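Local coordinates for protein COBE (Pseudomonas aeruginosa, PDB 2W6K) that takes part in the biosynthesis of cobalamin (vitamin B12), by a molecular role that is not settled, at residues A49-K54 against L74-L79; D81-L86 against T97-V102. All blocks are in the same frame, centred on the assembly; numbering follows the deposited sequence. Where two conformers were deposited one is given.

Contact 1 of 2, residues A49-K54 against L74-L79; sequences ASIDGK and LAPAVL
Leu74 bridges Ser50 and Asp52 in parallel-strand fashion, its amide and carbonyl reaching to the residues before and after Ile51. Leu74 N gives a nearly straight bond to Ser50 O (2.9 Å, 170° at the hydrogen), and Asp52 N closes the pair on Leu74 O at 2.9 Å, coming from above the carbonyl plane. The CA of Ile51 adds a longer CA-H...O contact to the same oxygen, so Leu74 O is touched from two neighbouring residues.

Ile51 carries most of the side-chain packing. Its CB lies against Leu79 CD1 at 3.8 Å. CG1, set anti to the backbone N (chi1 -166°), meets both Leu74 O and that same methyl, and the extended second torsion places CD1 beside both Leu79 CD1 and the proline ring, 3.8 Å from Pro76 CG. The isoleucine crosses the proline at about a right angle. Pro76 CG also rests on Asp52 O. Further back along the strand, Leu74 CD1 meets the methyl of Ala49 at 4.0 Å, next to Ser50 O. The hydroxyl of Ser50 is used elsewhere, hydrogen-bonded to Ile16 O of the neighbouring strand 12-18.

Strands 47-51 and 71-74, joined through helix 58-67, form a beta-alpha-beta crossover with this bridge at its C-terminal end. Ala75 is the N-cap residue of helix 76-80, so the chain passes from edge strand 71-74 straight into a helix whose first turn packs back on strand 47-51. Polar backbone bonds fix the end of the strand pair, while apolar branches of Ile51, Pro76 and Leu79 set how the helix lies against it.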
ATOM      1  N   ALA A  49      -3.599   1.247  -1.852  1.00  7.47           N
ATOM      2  CA  ALA A  49      -3.845   2.261  -0.817  1.00  7.29           C
ATOM      3  C   ALA A  49      -2.961   3.458  -1.048  1.00  8.02           C
ATOM      4  O   ALA A  49      -1.832   3.304  -1.471  1.00  8.31           O
ATOM      5  CB  ALA A  49      -3.569   1.703   0.578  1.00  8.98           C
ATOM      6  N   SER A  50      -3.487   4.650  -0.758  1.00  8.26           N
ATOM      7  CA  SER A  50      -2.658   5.853  -0.786  1.00  7.05           C
ATOM      8  C   SER A  50      -3.232   6.873   0.171  1.00  7.59           C
ATOM      9  O   SER A  50      -4.100   6.577   0.962  1.00  8.52           O
ATOM     10  CB  SER A  50      -2.525   6.432  -2.217  1.00  7.10           C
ATOM     11  OG  SER A  50      -1.494   7.408  -2.281  1.00  9.70           O
ATOM     12  N   ILE A  51      -2.654   8.055   0.147  1.00  8.13           N
ATOM     13  CA  ILE A  51      -3.126   9.121   1.035  1.00  9.67           C
ATOM     14  C   ILE A  51      -4.201   9.973   0.370  1.00 10.59           C
ATOM     15  O   ILE A  51      -4.167  10.234  -0.833  1.00 11.32           O
ATOM     16  CB  ILE A  51      -1.940   9.983   1.524  1.00  8.75           C
ATOM     17  CG1 ILE A  51      -2.370  10.872   2.701  1.00 10.25           C
ATOM     18  CG2 ILE A  51      -1.358  10.793   0.415  1.00  9.64           C
ATOM     19  CD1 ILE A  51      -1.148  11.444   3.477  1.00 10.52           C
ATOM     20  N   ASP A  52      -5.159  10.426   1.175  1.00 12.90           N
ATOM     21  CA  ASP A  52      -6.206  11.262   0.679  1.00 15.41           C
ATOM     22  C   ASP A  52      -5.697  12.673   0.774  1.00 17.72           C
ATOM     23  O   ASP A  52      -4.835  12.986   1.613  1.00 17.38           O
ATOM     24  CB  ASP A  52      -7.502  11.106   1.493  1.00 16.65           C
ATOM     25  CG  ASP A  52      -8.727  11.453   0.679  1.00 18.87           C
ATOM     26  OD1 ASP A  52      -8.588  11.815  -0.519  1.00 20.00           O
ATOM     27  OD2 ASP A  52      -9.831  11.353   1.219  1.00 21.20           O
ATOM     28  N   GLY A  53      -6.215  13.530  -0.094  1.00 19.69           N
ATOM     29  CA  GLY A  53      -5.842  14.944  -0.015  1.00 22.29           C
ATOM     30  C   GLY A  53      -6.491  15.651  -1.161  1.00 23.78           C
ATOM     31  O   GLY A  53      -7.438  15.137  -1.756  1.00 23.98           O
ATOM     32  N   LYS A  54      -6.000  16.837  -1.483  1.00 25.92           N
ATOM     33  CA  LYS A  54      -6.739  17.588  -2.482  1.00 28.18           C
ATOM     34  C   LYS A  54      -6.372  17.388  -3.956  1.00 28.32           C
ATOM     35  O   LYS A  54      -7.224  17.602  -4.825  1.00 29.09           O
ATOM     36  CB  LYS A  54      -7.038  19.019  -2.039  1.00 28.72           C
ATOM     37  CG  LYS A  54      -8.382  19.017  -1.297  1.00 31.35           C
ATOM     38  CD  LYS A  54      -8.923  20.389  -1.006  1.00 35.05           C
ATOM     39  CE  LYS A  54      -8.930  20.653   0.483  1.00 36.01           C
ATOM     40  NZ  LYS A  54      -9.504  22.000   0.735  1.00 37.26           N
ATOM     41  N   LEU A  74      -6.597   7.129   2.263  1.00 11.75           N
ATOM     42  CA  LEU A  74      -6.715   7.181   3.716  1.00 13.00           C
ATOM     43  C   LEU A  74      -6.348   8.560   4.274  1.00 12.21           C
ATOM     44  O   LEU A  74      -5.469   9.253   3.759  1.00 11.34           O
ATOM     45  CB  LEU A  74      -5.868   6.077   4.377  1.00 14.03           C
ATOM     46  CG  LEU A  74      -6.415   4.660   4.115  1.00 18.81           C
ATOM     47  CD1 LEU A  74      -5.680   4.010   2.998  1.00 22.02           C
ATOM     48  CD2 LEU A  74      -6.359   3.801   5.362  1.00 20.98           C
ATOM     49  N   ALA A  75      -7.004   8.928   5.370  1.00 12.53           N
ATOM     50  CA  ALA A  75      -6.716  10.229   5.984  1.00 13.28           C
ATOM     51  C   ALA A  75      -5.262  10.310   6.434  1.00 13.14           C
ATOM     52  O   ALA A  75      -4.733   9.340   6.985  1.00 14.25           O
ATOM     53  CB  ALA A  75      -7.643  10.425   7.217  1.00 12.90           C
ATOM     54  N   PRO A  76      -4.625  11.481   6.246  1.00 12.93           N
ATOM     55  CA  PRO A  76      -3.281  11.690   6.770  1.00 13.96           C
ATOM     56  C   PRO A  76      -3.202  11.314   8.259  1.00 14.53           C
ATOM     57  O   PRO A  76      -2.239  10.658   8.689  1.00 13.93           O
ATOM     58  CB  PRO A  76      -3.056  13.199   6.525  1.00 13.62           C
ATOM     59  CG  PRO A  76      -3.856  13.480   5.279  1.00 12.01           C
ATOM     60  CD  PRO A  76      -5.110  12.647   5.476  1.00 13.43           C
ATOM     61  N   ALA A  77      -4.218  11.689   9.044  1.00 14.35           N
ATOM     62  CA  ALA A  77      -4.167  11.397  10.484  1.00 14.50           C
ATOM     63  C   ALA A  77      -4.156   9.893  10.750  1.00 14.71           C
ATOM     64  O   ALA A  77      -3.526   9.435  11.708  1.00 15.98           O
ATOM     65  CB  ALA A  77      -5.329  12.086  11.213  1.00 13.88           C
ATOM     66  N   VAL A  78      -4.821   9.123   9.887  1.00 14.56           N
ATOM     67  CA  VAL A  78      -4.786   7.674   9.997  1.00 13.48           C
ATOM     68  C   VAL A  78      -3.378   7.126   9.735  1.00 14.16           C
ATOM     69  O   VAL A  78      -2.890   6.284  10.482  1.00 14.12           O
ATOM     70  CB  VAL A  78      -5.794   6.967   9.043  1.00 14.04           C
ATOM     71  CG1 VAL A  78      -5.559   5.474   9.053  1.00 14.54           C
ATOM     72  CG2 VAL A  78      -7.256   7.296   9.443  1.00 16.43           C
ATOM     73  N   LEU A  79      -2.751   7.593   8.660  1.00 13.70           N
ATOM     74  CA  LEU A  79      -1.389   7.166   8.289  1.00 14.40           C
ATOM     75  C   LEU A  79      -0.391   7.466   9.397  1.00 15.55           C
ATOM     76  O   LEU A  79       0.514   6.678   9.658  1.00 14.96           O
ATOM     77  CB  LEU A  79      -0.951   7.834   6.976  1.00 14.50           C
ATOM     78  CG  LEU A  79      -1.837   7.500   5.748  1.00 12.77           C
ATOM     79  CD1 LEU A  79      -1.062   7.726   4.448  1.00 14.77           C
ATOM     80  CD2 LEU A  79      -2.435   6.073   5.768  1.00 16.00           C
TER

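Contact 2 of 2, residues D81-L86 against T97-V102; sequences DYEPRL and TGCSSV. With SO4 (sulfate ion), chain B.
Glu83 and Ser100 bring two non-strand backbones together, a 3-10 turn at 83-85 and an irregular link at 97-102, with their CA atoms 6.7 Å apart. The carboxylate of Glu83 grips Ser100 with both oxygens: OE1 accepts the backbone N of Ser100 at 2.7 Å, nearly straight at 168°, and OE2 accepts Ser100 OG at 2.8 Å. Both donors come on the syn side and moderately out of the carboxylate plane, so the two bonds fix the rotation of the acid group. The glutamate chain bends at chi2 (-54°), which folds the carboxylate over to the serine. Farther along, Leu86 lays CD1 on the backbone at Ser101 N (3.6 Å) and on Ser100 CB.

Within 97-102, Thr97 OG1 accepts Cys99 N at 3.0 Å, an ST turn, while Gly98 leaves the helix with positive phi. Ser101 is the N-cap of helix 102-115, its OG bonded to Glu104 N. That hydroxyl also donates to O3 of a sulfate at 2.8 Å, and Val102 N holds sulfate O2 at the same length. Ala103 N and Lys125 NZ also bond to the anion; the helix start and the lysine would both be expected to favour negative charge there, although the sulfate probably comes from the crystallisation liquor.

The contact joins the loop after helix 76-80 to the link between helices 91-97 and 102-115. Tyr82 and Arg85 reach Glu112 on helix 102-115, and Ser101 touches Lys125 of strand 119-127.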
ATOM      1  N   ASP A  81      -0.701   7.228  12.557  1.00 17.55           N
ATOM      2  CA  ASP A  81      -0.716   6.145  13.544  1.00 17.56           C
ATOM      3  C   ASP A  81       0.398   5.103  13.324  1.00 17.07           C
ATOM      4  O   ASP A  81       0.756   4.380  14.255  1.00 17.41           O
ATOM      5  CB  ASP A  81      -2.064   5.431  13.547  1.00 18.05           C
ATOM      6  CG  ASP A  81      -3.170   6.220  14.256  1.00 21.69           C
ATOM      7  OD1 ASP A  81      -2.870   7.181  15.001  1.00 23.95           O
ATOM      8  OD2 ASP A  81      -4.350   5.839  14.082  1.00 24.44           O
ATOM      9  N   TYR A  82       0.939   5.042  12.104  1.00 16.04           N
ATOM     10  CA  TYR A  82       1.890   3.985  11.702  1.00 15.98           C
ATOM     11  C   TYR A  82       3.348   4.466  11.620  1.00 16.30           C
ATOM     12  O   TYR A  82       4.258   3.687  11.326  1.00 15.81           O
ATOM     13  CB  TYR A  82       1.423   3.339  10.377  1.00 15.80           C
ATOM     14  CG  TYR A  82       0.113   2.595  10.545  1.00 15.45           C
ATOM     15  CD1 TYR A  82       0.107   1.247  10.918  1.00 14.44           C
ATOM     16  CD2 TYR A  82      -1.113   3.249  10.398  1.00 14.08           C
ATOM     17  CE1 TYR A  82      -1.071   0.564  11.111  1.00 16.67           C
ATOM     18  CE2 TYR A  82      -2.308   2.574  10.607  1.00 16.18           C
ATOM     19  CZ  TYR A  82      -2.277   1.227  10.948  1.00 16.55           C
ATOM     20  OH  TYR A  82      -3.437   0.511  11.149  1.00 18.48           O
ATOM     21  N   GLU A  83       3.563   5.746  11.923  1.00 17.03           N
ATOM     22  CA  GLU A  83       4.895   6.339  11.998  1.00 19.20           C
ATOM     23  C   GLU A  83       5.958   5.467  12.675  1.00 19.75           C
ATOM     24  O   GLU A  83       7.062   5.308  12.132  1.00 19.66           O
ATOM     25  CB  GLU A  83       4.828   7.683  12.729  1.00 20.09           C
ATOM     26  CG  GLU A  83       4.524   8.870  11.859  1.00 23.81           C
ATOM     27  CD  GLU A  83       5.480   8.988  10.683  0.80 24.92           C
ATOM     28  OE1 GLU A  83       4.979   9.101   9.561  0.80 22.33           O
ATOM     29  OE2 GLU A  83       6.713   8.961  10.892  0.80 29.25           O
ATOM     30  N   PRO A  84       5.662   4.947  13.889  1.00 20.51           N
ATOM     31  CA  PRO A  84       6.653   4.161  14.630  1.00 20.85           C
ATOM     32  C   PRO A  84       7.050   2.856  13.952  1.00 20.55           C
ATOM     33  O   PRO A  84       8.036   2.231  14.359  1.00 22.21           O
ATOM     34  CB  PRO A  84       5.927   3.823  15.947  1.00 20.93           C
ATOM     35  CG  PRO A  84       4.851   4.824  16.073  1.00 21.52           C
ATOM     36  CD  PRO A  84       4.420   5.134  14.677  1.00 21.28           C
ATOM     37  N   ARG A  85       6.283   2.455  12.938  1.00 19.45           N
ATOM     38  CA  ARG A  85       6.479   1.163  12.299  0.50 19.34           C
ATOM     39  C   ARG A  85       7.077   1.271  10.909  1.00 18.59           C
ATOM     40  O   ARG A  85       7.391   0.269  10.307  1.00 19.41           O
ATOM     41  CB  ARG A  85       5.166   0.392  12.242  0.50 18.88           C
ATOM     42  CG  ARG A  85       4.615   0.021  13.607  0.50 20.04           C
ATOM     43  CD  ARG A  85       3.160  -0.352  13.510  0.50 20.17           C
ATOM     44  NE  ARG A  85       2.986  -1.658  12.870  0.50 20.07           N
ATOM     45  CZ  ARG A  85       1.811  -2.237  12.632  0.50 19.37           C
ATOM     46  NH1 ARG A  85       1.770  -3.424  12.043  0.50 19.23           N
ATOM     47  NH2 ARG A  85       0.683  -1.639  12.979  0.50 19.90           N
ATOM     48  N   LEU A  86       7.256   2.491  10.413  1.00 18.44           N
ATOM     49  CA  LEU A  86       7.767   2.680   9.058  1.00 16.77           C
ATOM     50  C   LEU A  86       9.225   2.289   8.908  1.00 17.15           C
ATOM     51  O   LEU A  86      10.020   2.364   9.859  1.00 17.94           O
ATOM     52  CB  LEU A  86       7.557   4.137   8.596  1.00 17.13           C
ATOM     53  CG  LEU A  86       6.088   4.569   8.688  1.00 14.52           C
ATOM     54  CD1 LEU A  86       5.950   5.991   8.151  1.00 18.87           C
ATOM     55  CD2 LEU A  86       5.106   3.632   7.983  1.00 17.23           C
ATOM     56  N   THR A  97       2.903  15.918   3.592  1.00 25.57           N
ATOM     57  CA  THR A  97       1.751  15.182   4.104  1.00 24.71           C
ATOM     58  C   THR A  97       1.700  15.047   5.628  1.00 24.25           C
ATOM     59  O   THR A  97       0.619  14.818   6.190  1.00 24.51           O
ATOM     60  CB  THR A  97       1.705  13.762   3.494  1.00 24.59           C
ATOM     61  OG1 THR A  97       2.744  12.970   4.075  1.00 23.40           O
ATOM     62  CG2 THR A  97       1.899  13.808   1.987  1.00 25.92           C
ATOM     63  N   GLY A  98       2.853  15.173   6.289  1.00 22.51           N
ATOM     64  CA  GLY A  98       2.973  14.907   7.728  1.00 22.39           C
ATOM     65  C   GLY A  98       3.309  13.457   8.039  1.00 21.84           C
ATOM     66  O   GLY A  98       3.567  13.093   9.199  1.00 22.31           O
ATOM     67  N   CYS A  99       3.313  12.630   6.991  1.00 20.59           N
ATOM     68  CA  CYS A  99       3.548  11.184   7.104  1.00 19.77           C
ATOM     69  C   CYS A  99       4.901  10.889   6.475  1.00 18.47           C
ATOM     70  O   CYS A  99       5.190  11.399   5.386  1.00 18.53           O
ATOM     71  CB  CYS A  99       2.435  10.434   6.352  1.00 20.32           C
ATOM     72  SG  CYS A  99       2.782   8.715   5.859  1.00 21.43           S
ATOM     73  N   SER A 100       5.721  10.061   7.133  1.00 17.03           N
ATOM     74  CA  SER A 100       7.107   9.813   6.659  1.00 16.16           C
ATOM     75  C   SER A 100       7.218   8.892   5.442  1.00 15.12           C
ATOM     76  O   SER A 100       8.245   8.846   4.779  1.00 15.08           O
ATOM     77  CB  SER A 100       7.979   9.254   7.793  1.00 17.94           C
ATOM     78  OG  SER A 100       8.126  10.251   8.806  1.00 21.69           O
ATOM     79  N   SER A 101       6.190   8.096   5.194  1.00 13.92           N
ATOM     80  CA  SER A 101       6.171   7.270   3.972  1.00 12.65           C
ATOM     81  C   SER A 101       4.759   6.952   3.644  1.00 11.47           C
ATOM     82  O   SER A 101       4.135   6.175   4.368  1.00 11.67           O
ATOM     83  CB  SER A 101       6.966   5.965   4.104  1.00 12.96           C
ATOM     84  OG  SER A 101       6.757   5.190   2.920  1.00 13.50           O
ATOM     85  N   VAL A 102       4.239   7.549   2.573  1.00 10.25           N
ATOM     86  CA  VAL A 102       2.862   7.304   2.163  1.00  9.67           C
ATOM     87  C   VAL A 102       2.696   5.844   1.786  1.00  9.24           C
ATOM     88  O   VAL A 102       1.706   5.225   2.167  1.00 10.03           O
ATOM     89  CB  VAL A 102       2.417   8.243   1.009  1.00  8.89           C
ATOM     90  CG1 VAL A 102       1.118   7.765   0.370  1.00 11.01           C
ATOM     91  CG2 VAL A 102       2.301   9.661   1.537  1.00 12.54           C
TER
HETATM   92  S   SO4 B1140       6.557   7.610  -0.075  1.00 13.59           S
HETATM   93  O1  SO4 B1140       7.427   8.155  -1.166  1.00 19.44           O
HETATM   94  O2  SO4 B1140       5.921   8.714   0.630  1.00 16.13           O
HETATM   95  O3  SO4 B1140       7.409   6.876   0.838  1.00 17.46           O
HETATM   96  O4  SO4 B1140       5.566   6.761  -0.670  1.00 18.00           O

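In the fold
Contact 1 belongs to the sheet, where strand 47-51 pairs with the edge strand 71-74 and helix 76-80 begins; contact 2 is built from loops that precede and follow helix 91-97. Both are partly buried and reach the exterior, and their centres lie about 11 Å apart. The first combines main-chain pairing with apolar packing, whereas the second depends chiefly on one carboxylate and, at its far end, a bound anion. They meet directly: Ile51 CD1 packs on Thr97 CB at 3.7 Å, Val102 CG1 lies by the hydroxyl of Ser50, and Leu79 touches the sulfur of Cys99. Helix 102-115 is common ground, bordering both contacts.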